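Local atomic coordinates of putative ferritin-like diiron-carboxylate protein TM1526 (PDB entry 1VJX), a protein that is of unknown function but belongs to the ferritin-like rubrerythrin family and may act as a metal-binding oxidoreductase. Residues I23-E28 / I117-L122. Sequence-based numbering, arbitrary orientation.
Sequences IRLEEE and ILYYEL
Leu118 reaches from helix 101-125 to Leu25 on helix 15-36, methyl against methyl, with CD2 of Leu118 3.6 Å from CD1 of Leu25. Their CA atoms lie 9.4 Å apart, so the gap is bridged by side chains alone, and the segment axes run roughly antiparallel at 146°. Tyr119 makes the larger contribution. Its ring stands with CG anti to the carbonyl carbon, a turn that carries the hydroxyl across to helix 15-36, where OH lies 3.5 Å from CB of Leu25. The carboxylate of Glu26 meets the phenol end at a slant, its plane 18° from that of the ring; OE2 is 3.1 Å from Tyr119 OH and 3.3 Å from Tyr119 CZ. A bend at chi2 (-74°) brings it there. The other oxygen, OE1, is hydrogen-bonded to His58 ND1; Glu55 comes close to OE1 and Glu142 to OE2, like charges gathered. With an alanine here in place of Glu26, His58 would probably lose this partner and a gap would be likely to open beside the phenol hydroxyl. Buried carboxylates and a histidine gathered inside the four-helix bundle are characteristic of the ferritin-like fold and consistent with the diiron-carboxylate site proposed for this protein.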
ATOM      1  N   ILE A  23      -6.978   3.221  -2.031  1.00 48.85           N
ATOM      2  CA  ILE A  23      -7.163   2.482  -3.251  1.00 47.65           C
ATOM      3  C   ILE A  23      -5.964   2.748  -4.140  1.00 48.41           C
ATOM      4  O   ILE A  23      -5.423   1.830  -4.751  1.00 48.35           O
ATOM      5  CB  ILE A  23      -8.427   2.897  -3.902  1.00 47.70           C
ATOM      6  CG1 ILE A  23      -9.630   2.374  -3.113  1.00 47.74           C
ATOM      7  CG2 ILE A  23      -8.505   2.415  -5.386  1.00 45.91           C
ATOM      8  CD1 ILE A  23     -10.965   3.002  -3.609  1.00 47.31           C
ATOM      9  N   ARG A  24      -5.539   4.006  -4.220  1.00 49.03           N
ATOM     10  CA  ARG A  24      -4.484   4.358  -5.164  1.00 49.36           C
ATOM     11  C   ARG A  24      -3.110   3.805  -4.737  1.00 49.45           C
ATOM     12  O   ARG A  24      -2.340   3.375  -5.598  1.00 48.91           O
ATOM     13  CB  ARG A  24      -4.446   5.854  -5.404  1.00 49.76           C
ATOM     14  CG  ARG A  24      -5.537   6.302  -6.217  1.00 48.74           C
ATOM     15  CD  ARG A  24      -5.824   7.780  -6.143  1.00 51.23           C
ATOM     16  NE  ARG A  24      -7.092   8.141  -6.827  1.00 51.11           N
ATOM     17  CZ  ARG A  24      -7.230   9.094  -7.776  1.00 53.04           C
ATOM     18  NH1 ARG A  24      -6.186   9.789  -8.226  1.00 53.84           N
ATOM     19  NH2 ARG A  24      -8.434   9.344  -8.293  1.00 52.01           N
ATOM     20  N   LEU A  25      -2.862   3.764  -3.422  1.00 49.58           N
ATOM     21  CA  LEU A  25      -1.636   3.243  -2.881  1.00 50.13           C
ATOM     22  C   LEU A  25      -1.511   1.749  -3.210  1.00 50.28           C
ATOM     23  O   LEU A  25      -0.442   1.312  -3.624  1.00 49.00           O
ATOM     24  CB  LEU A  25      -1.518   3.510  -1.365  1.00 50.49           C
ATOM     25  CG  LEU A  25      -1.407   4.989  -0.927  1.00 50.55           C
ATOM     26  CD1 LEU A  25      -1.257   5.129   0.599  1.00 49.94           C
ATOM     27  CD2 LEU A  25      -0.277   5.728  -1.621  1.00 50.39           C
ATOM     28  N   GLU A  26      -2.615   0.998  -3.102  1.00 50.13           N
ATOM     29  CA  GLU A  26      -2.622  -0.431  -3.438  1.00 49.79           C
ATOM     30  C   GLU A  26      -2.485  -0.673  -4.942  1.00 50.60           C
ATOM     31  O   GLU A  26      -1.794  -1.593  -5.365  1.00 51.16           O
ATOM     32  CB  GLU A  26      -3.878  -1.111  -2.904  1.00 49.40           C
ATOM     33  CG  GLU A  26      -3.955  -1.143  -1.385  1.00 47.90           C
ATOM     34  CD  GLU A  26      -3.013  -2.133  -0.710  1.00 47.17           C
ATOM     35  OE1 GLU A  26      -2.340  -2.905  -1.412  1.00 44.45           O
ATOM     36  OE2 GLU A  26      -2.971  -2.153   0.556  1.00 48.10           O
ATOM     37  N   GLU A  27      -3.152   0.146  -5.742  1.00 50.82           N
ATOM     38  CA  GLU A  27      -3.007   0.095  -7.198  1.00 51.29           C
ATOM     39  C   GLU A  27      -1.580   0.446  -7.654  1.00 51.12           C
ATOM     40  O   GLU A  27      -1.044  -0.158  -8.572  1.00 51.51           O
ATOM     41  CB  GLU A  27      -4.013   1.048  -7.870  1.00 50.16           C
ATOM     42  CG  GLU A  27      -5.478   0.633  -7.708  1.00 51.26           C
ATOM     43  CD  GLU A  27      -6.491   1.657  -8.247  1.00 51.73           C
ATOM     44  OE1 GLU A  27      -6.175   2.854  -8.407  1.00 49.05           O
ATOM     45  OE2 GLU A  27      -7.633   1.251  -8.551  1.00 53.68           O
ATOM     46  N   GLU A  28      -0.991   1.456  -7.043  1.00 51.01           N
ATOM     47  CA  GLU A  28       0.338   1.894  -7.444  1.00 50.93           C
ATOM     48  C   GLU A  28       1.390   0.916  -6.960  1.00 49.91           C
ATOM     49  O   GLU A  28       2.345   0.668  -7.669  1.00 49.25           O
ATOM     50  CB  GLU A  28       0.621   3.339  -6.981  1.00 51.61           C
ATOM     51  CG  GLU A  28      -0.148   4.372  -7.813  1.00 53.07           C
ATOM     52  CD  GLU A  28       0.313   4.394  -9.270  1.00 58.56           C
ATOM     53  OE1 GLU A  28       1.547   4.573  -9.488  1.00 62.19           O
ATOM     54  OE2 GLU A  28      -0.535   4.225 -10.206  1.00 60.61           O
ATOM     55  N   ILE A 117       0.753   3.614   7.711  1.00 45.00           N
ATOM     56  CA  ILE A 117       0.212   4.666   8.560  1.00 44.32           C
ATOM     57  C   ILE A 117      -1.157   5.033   8.058  1.00 43.55           C
ATOM     58  O   ILE A 117      -2.113   5.164   8.826  1.00 41.75           O
ATOM     59  CB  ILE A 117       1.125   5.918   8.584  1.00 44.25           C
ATOM     60  CG1 ILE A 117       2.464   5.582   9.208  1.00 44.25           C
ATOM     61  CG2 ILE A 117       0.469   7.073   9.354  1.00 44.38           C
ATOM     62  CD1 ILE A 117       3.333   6.749   9.562  1.00 44.60           C
ATOM     63  N   LEU A 118      -1.266   5.173   6.739  1.00 44.94           N
ATOM     64  CA  LEU A 118      -2.534   5.591   6.147  1.00 43.99           C
ATOM     65  C   LEU A 118      -3.643   4.549   6.334  1.00 44.59           C
ATOM     66  O   LEU A 118      -4.814   4.882   6.568  1.00 44.52           O
ATOM     67  CB  LEU A 118      -2.397   5.940   4.686  1.00 43.95           C
ATOM     68  CG  LEU A 118      -3.842   6.163   4.124  1.00 44.40           C
ATOM     69  CD1 LEU A 118      -4.243   7.630   4.131  1.00 42.22           C
ATOM     70  CD2 LEU A 118      -4.000   5.545   2.814  1.00 46.33           C
ATOM     71  N   TYR A 119      -3.325   3.288   6.145  1.00 45.17           N
ATOM     72  CA  TYR A 119      -4.359   2.292   6.373  1.00 45.10           C
ATOM     73  C   TYR A 119      -4.768   2.229   7.847  1.00 44.52           C
ATOM     74  O   TYR A 119      -5.913   1.913   8.108  1.00 44.66           O
ATOM     75  CB  TYR A 119      -3.945   0.886   5.916  1.00 46.43           C
ATOM     76  CG  TYR A 119      -3.385   0.813   4.511  1.00 47.00           C
ATOM     77  CD1 TYR A 119      -3.988   1.479   3.461  1.00 43.96           C
ATOM     78  CD2 TYR A 119      -2.211   0.072   4.256  1.00 48.30           C
ATOM     79  CE1 TYR A 119      -3.464   1.434   2.178  1.00 44.66           C
ATOM     80  CE2 TYR A 119      -1.670   0.035   2.980  1.00 48.28           C
ATOM     81  CZ  TYR A 119      -2.317   0.712   1.945  1.00 47.44           C
ATOM     82  OH  TYR A 119      -1.779   0.667   0.696  1.00 48.65           O
ATOM     83  N   TYR A 120      -3.842   2.463   8.796  1.00 42.76           N
ATOM     84  CA  TYR A 120      -4.224   2.583  10.185  1.00 41.99           C
ATOM     85  C   TYR A 120      -5.217   3.767  10.368  1.00 43.14           C
ATOM     86  O   TYR A 120      -6.223   3.645  11.040  1.00 41.68           O
ATOM     87  CB  TYR A 120      -2.998   2.715  11.114  1.00 41.68           C
ATOM     88  CG  TYR A 120      -2.382   1.383  11.570  1.00 41.03           C
ATOM     89  CD1 TYR A 120      -3.131   0.452  12.294  1.00 39.91           C
ATOM     90  CD2 TYR A 120      -1.043   1.070  11.311  1.00 41.99           C
ATOM     91  CE1 TYR A 120      -2.569  -0.781  12.733  1.00 40.07           C
ATOM     92  CE2 TYR A 120      -0.461  -0.194  11.762  1.00 41.50           C
ATOM     93  CZ  TYR A 120      -1.242  -1.101  12.458  1.00 39.20           C
ATOM     94  OH  TYR A 120      -0.724  -2.314  12.902  1.00 41.17           O
ATOM     95  N   GLU A 121      -4.942   4.887   9.703  1.00 44.05           N
ATOM     96  CA  GLU A 121      -5.770   6.077   9.827  1.00 44.54           C
ATOM     97  C   GLU A 121      -7.170   5.773   9.420  1.00 44.75           C
ATOM     98  O   GLU A 121      -8.095   6.116  10.148  1.00 45.17           O
ATOM     99  CB  GLU A 121      -5.173   7.250   9.046  1.00 44.09           C
ATOM    100  CG  GLU A 121      -3.958   7.826   9.792  1.00 44.51           C
ATOM    101  CD  GLU A 121      -3.123   8.827   8.992  1.00 45.32           C
ATOM    102  OE1 GLU A 121      -3.130   8.769   7.747  1.00 50.17           O
ATOM    103  OE2 GLU A 121      -2.454   9.684   9.623  1.00 42.30           O
ATOM    104  N   LEU A 122      -7.291   5.088   8.281  1.00 45.65           N
ATOM    105  CA  LEU A 122      -8.548   4.642   7.690  1.00 45.95           C
ATOM    106  C   LEU A 122      -9.348   3.723   8.607  1.00 46.46           C
ATOM    107  O   LEU A 122     -10.570   3.897   8.791  1.00 47.56           O
ATOM    108  CB  LEU A 122      -8.274   3.863   6.386  1.00 46.16           C
ATOM    109  CG  LEU A 122      -9.506   3.122   5.807  1.00 45.98           C
ATOM    110  CD1 LEU A 122     -10.661   4.112   5.517  1.00 45.76           C
ATOM    111  CD2 LEU A 122      -9.174   2.285   4.568  1.00 46.59           C
TER